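Local coordinates for protein peptide methionine sulfoxide reductase MsrA (Corynebacterium diphtheriae, PDB 4D7L) that reduces the S-epimer of methionine sulfoxide back to methionine, and so probably repairs proteins damaged by oxidation, at residues 120-123 with 124-127; 138-141 with 142-145. One frame throughout, in Å; residues are numbered along the deposited sequence.

Interaction 1: residues 120-123 with 124-127; sequences VYDP and TQVT
D122 faces T124 and Q125 across the sharp bend that follows strand 114-121, and its side chain and carbonyl between them collect five donors. CG stands anti to the backbone N (chi1 -180°), which carries the carboxylate over the turn. There D122 OD1 takes the amide T124 N at 2.8 Å and the hydroxyl T124 OG1 at 2.6 Å, both from the same face, above the carboxylate plane. Threonine suits its place because its hydroxyl adds a second donor beside the N-H that almost any residue would offer. OD2 is approached by the amide of Q125, whose chain runs extended beyond CG and whose plane stands 81° from the carboxylate. The 2.4 Å between D122 OD2 and Q125 NE2 is so short that the details of this bond are doubtful.

The bond from T124 N to OD1 makes an Asx turn, and it overlaps a type I beta turn whose corners are P123 and T124. D122 O closes the latter by accepting Q125 N at 2.8 Å, a donor lying well above the carbonyl plane, and also accepts V126 N at 3.0 Å, nearly along the C=O axis. Proline fits the first corner: its ring fixes phi near the value needed, and it has no N-H left to satisfy. P123 CA adds a CH...O contact of 3.3 Å to V126 O.

Beneath the turn, V126 CG1 packs on Y121 CB at 3.7 Å, the two side chains crossing at about a right angle. This apolar pair continues into the core, where both residues lie against L131 of helix 128-137, while the phenolic OH bonds weakly to E64. T127 turns its hydroxyl to E130 N, making it the N-cap that starts the helix.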
loop_
_atom_site.group_PDB
_atom_site.type_symbol
_atom_site.label_atom_id
_atom_site.label_comp_id
_atom_site.label_asym_id
_atom_site.label_seq_id
_atom_site.Cartn_x
_atom_site.Cartn_y
_atom_site.Cartn_z
ATOM N N VAL A 120 5.506 -4.240 -8.593
ATOM C CA VAL A 120 5.720 -5.183 -9.672
ATOM C C VAL A 120 7.153 -5.679 -9.608
ATOM O O VAL A 120 8.078 -4.878 -9.612
ATOM C CB VAL A 120 5.458 -4.544 -11.026
ATOM C CG1 VAL A 120 5.647 -5.565 -12.133
ATOM C CG2 VAL A 120 4.036 -3.960 -11.058
ATOM N N TYR A 121 7.353 -6.995 -9.577
ATOM C CA TYR A 121 8.705 -7.498 -9.329
ATOM C C TYR A 121 9.075 -8.661 -10.233
ATOM O O TYR A 121 8.215 -9.351 -10.771
ATOM C CB TYR A 121 8.857 -7.910 -7.853
ATOM C CG TYR A 121 7.944 -9.051 -7.449
ATOM C CD1 TYR A 121 6.614 -8.813 -7.107
ATOM C CD2 TYR A 121 8.405 -10.364 -7.420
ATOM C CE1 TYR A 121 5.770 -9.846 -6.740
ATOM C CE2 TYR A 121 7.562 -11.409 -7.062
ATOM C CZ TYR A 121 6.251 -11.141 -6.718
ATOM O OH TYR A 121 5.418 -12.178 -6.375
ATOM N N ASP A 122 10.385 -8.847 -10.390
ATOM C CA ASP A 122 10.961 -9.965 -11.116
ATOM C C ASP A 122 11.180 -11.103 -10.126
ATOM O O ASP A 122 12.068 -11.014 -9.273
ATOM C CB ASP A 122 12.299 -9.560 -11.756
ATOM C CG ASP A 122 12.960 -10.702 -12.546
ATOM O OD1 ASP A 122 12.553 -11.885 -12.412
ATOM O OD2 ASP A 122 13.926 -10.406 -13.277
ATOM N N PRO A 123 10.388 -12.179 -10.242
ATOM C CA PRO A 123 10.450 -13.260 -9.252
ATOM C C PRO A 123 11.748 -14.052 -9.317
ATOM O O PRO A 123 12.010 -14.838 -8.414
ATOM C CB PRO A 123 9.239 -14.141 -9.610
ATOM C CG PRO A 123 8.982 -13.864 -11.024
ATOM C CD PRO A 123 9.361 -12.424 -11.267
ATOM N N THR A 124 12.563 -13.836 -10.339
ATOM C CA THR A 124 13.861 -14.493 -10.368
ATOM C C THR A 124 14.873 -13.685 -9.572
ATOM O O THR A 124 15.976 -14.156 -9.327
ATOM C CB THR A 124 14.403 -14.688 -11.801
ATOM O OG1 THR A 124 14.700 -13.406 -12.376
ATOM C CG2 THR A 124 13.391 -15.426 -12.686
ATOM N N GLN A 125 14.500 -12.477 -9.157
ATOM C CA GLN A 125 15.422 -11.616 -8.413
ATOM C C GLN A 125 14.987 -11.375 -6.963
ATOM O O GLN A 125 15.817 -11.255 -6.072
ATOM C CB GLN A 125 15.561 -10.267 -9.117
ATOM C CG GLN A 125 16.129 -10.348 -10.514
ATOM C CD GLN A 125 16.184 -8.986 -11.163
ATOM O OE1 GLN A 125 16.819 -8.069 -10.646
ATOM N NE2 GLN A 125 15.487 -8.834 -12.286
ATOM N N VAL A 126 13.684 -11.307 -6.736
ATOM C CA VAL A 126 13.141 -11.149 -5.390
ATOM C C VAL A 126 11.854 -11.958 -5.329
ATOM O O VAL A 126 11.121 -12.001 -6.311
ATOM C CB VAL A 126 12.874 -9.643 -5.035
ATOM C CG1 VAL A 126 11.759 -9.027 -5.918
ATOM C CG2 VAL A 126 12.486 -9.495 -3.568
ATOM N N THR A 127 11.578 -12.623 -4.207
ATOM C CA THR A 127 10.401 -13.484 -4.157
ATOM C C THR A 127 9.196 -12.817 -3.476
ATOM O O THR A 127 9.337 -11.842 -2.736
ATOM C CB THR A 127 10.678 -14.807 -3.424
ATOM O OG1 THR A 127 10.886 -14.548 -2.034
ATOM C CG2 THR A 127 11.917 -15.515 -4.010
#

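Interaction 2: residues 138-141 with 142-145; sequences AHDP and TQGY. With PGE (triethylene glycol), chain J.
From D140 the backbone bends through P141 and T142 toward Q143, but this bend is too open for a direct turn bond: D140 O and Q143 N stand 4.0 Å apart. A water fills the step, giving a hydrogen to D140 O at 2.7 Å and accepting one from Q143 N at 3.0 Å. Proline suits the corner because its ring restrains phi and its nitrogen needs no acceptor.

The carboxylate of D140 spans the bend as well. With CG anti to the backbone N (chi1 -178°), D140 OD1 receives T142 N at 3.0 Å on its anti side, an Asx turn, and T142 OG1 at 2.6 Å on its syn side, both tilted out of the carboxylate plane. At the other carboxylate oxygen, D140 OD2, Q143 NE2 makes only a weak bond of 3.1 Å. The stronger partner of this glutamine is G148, whose N meets OE1, so the amide ties the loop to the turn between strands 146-147 and 150-151. T193 fastens the backbone by its hydroxyl to P141 O and G144 N, and a glycol, probably from the crystallisation liquor, bonds to H139 O.

The carboxylate thus has neutral donors at both oxygens, which should favour its ionised form, and D140 O, shared by the water and Q147 NE2, keeps its carbonyl satisfied without a direct turn bond.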
loop_
_atom_site.group_PDB
_atom_site.type_symbol
_atom_site.label_atom_id
_atom_site.label_comp_id
_atom_site.label_asym_id
_atom_site.label_seq_id
_atom_site.Cartn_x
_atom_site.Cartn_y
_atom_site.Cartn_z
ATOM N N ALA A 138 8.749 -3.394 7.923
ATOM C CA ALA A 138 8.753 -1.951 7.688
ATOM C C ALA A 138 7.647 -1.168 8.395
ATOM O O ALA A 138 7.586 0.049 8.252
ATOM C CB ALA A 138 8.674 -1.673 6.199
ATOM N N HIS A 139 6.764 -1.833 9.140
ATOM C CA HIS A 139 5.715 -1.090 9.826
ATOM C C HIS A 139 5.255 -1.901 11.026
ATOM O O HIS A 139 5.726 -3.011 11.230
ATOM C CB HIS A 139 4.544 -0.773 8.872
ATOM C CG HIS A 139 3.649 -1.935 8.584
ATOM N ND1 HIS A 139 4.120 -3.130 8.085
ATOM C CD2 HIS A 139 2.304 -2.082 8.709
ATOM C CE1 HIS A 139 3.105 -3.971 7.937
ATOM N NE2 HIS A 139 1.997 -3.363 8.316
ATOM N N ASP A 140 4.341 -1.343 11.809
ATOM C CA ASP A 140 3.734 -2.057 12.915
ATOM C C ASP A 140 2.402 -2.609 12.430
ATOM O O ASP A 140 1.451 -1.832 12.175
ATOM C CB ASP A 140 3.538 -1.119 14.106
ATOM C CG ASP A 140 2.952 -1.824 15.332
ATOM O OD1 ASP A 140 2.395 -2.927 15.216
ATOM O OD2 ASP A 140 3.082 -1.265 16.427
ATOM N N PRO A 141 2.332 -3.931 12.258
ATOM C CA PRO A 141 1.122 -4.512 11.666
ATOM C C PRO A 141 0.051 -4.840 12.716
ATOM O O PRO A 141 -0.778 -5.707 12.454
ATOM C CB PRO A 141 1.638 -5.791 11.028
ATOM C CG PRO A 141 2.722 -6.242 12.039
ATOM C CD PRO A 141 3.376 -4.957 12.499
ATOM N N THR A 142 0.085 -4.191 13.879
ATOM C CA THR A 142 -0.858 -4.517 14.948
ATOM C C THR A 142 -1.743 -3.340 15.342
ATOM O O THR A 142 -2.487 -3.430 16.333
ATOM C CB THR A 142 -0.121 -4.976 16.239
ATOM O OG1 THR A 142 0.566 -3.843 16.810
ATOM C CG2 THR A 142 0.886 -6.129 15.948
ATOM N N GLN A 143 -1.681 -2.246 14.587
ATOM C CA GLN A 143 -2.305 -1.006 15.043
ATOM C C GLN A 143 -3.721 -0.731 14.529
ATOM O O GLN A 143 -4.334 0.250 14.933
ATOM C CB GLN A 143 -1.412 0.186 14.685
ATOM C CG GLN A 143 -0.023 0.081 15.326
ATOM C CD GLN A 143 0.779 1.350 15.145
ATOM O OE1 GLN A 143 0.436 2.189 14.326
ATOM N NE2 GLN A 143 1.834 1.509 15.931
ATOM N N GLY A 144 -4.256 -1.597 13.683
ATOM C CA GLY A 144 -5.630 -1.428 13.257
ATOM C C GLY A 144 -5.772 -0.262 12.292
ATOM O O GLY A 144 -5.102 -0.227 11.265
ATOM N N TYR A 145 -6.659 0.685 12.596
ATOM C CA TYR A 145 -6.946 1.780 11.645
ATOM C C TYR A 145 -6.049 2.990 11.908
ATOM O O TYR A 145 -6.523 4.101 12.174
ATOM C CB TYR A 145 -8.416 2.183 11.728
ATOM C CG TYR A 145 -9.372 1.077 11.351
ATOM C CD1 TYR A 145 -9.056 0.161 10.348
ATOM C CD2 TYR A 145 -10.571 0.913 12.039
ATOM C CE1 TYR A 145 -9.937 -0.860 10.003
ATOM C CE2 TYR A 145 -11.463 -0.113 11.703
ATOM C CZ TYR A 145 -11.143 -0.986 10.687
ATOM O OH TYR A 145 -12.023 -2.003 10.370
HETATM C C1 PGE J . 6.586 -6.476 12.744
HETATM O O1 PGE J . 6.950 -5.105 12.815
HETATM C C2 PGE J . 7.802 -7.280 12.334
HETATM O O2 PGE J . 8.771 -7.187 13.359
HETATM O O HOH W 1 -1.178 -2.007 11.616
#

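Interaction 1 and interaction 2 come in series along the chain, one before and one after helix 128-137. The first leads out of strand 114-121, an inner strand of the mixed sheet, and into that helix; the second takes the chain from the helix toward the short strand 146-147. Their centres lie 25 Å apart, their nearest atoms about 13 Å, and they do not touch. Both use the sequence Asp-Pro-Thr-Gln, yet in different settings: 120-127 is a tight connection away from the annotated sites, whereas in 138-145 the Q143 side chain comes within about 11 Å of that of C72, the predicted catalytic cysteine, here in a disulfide with C226.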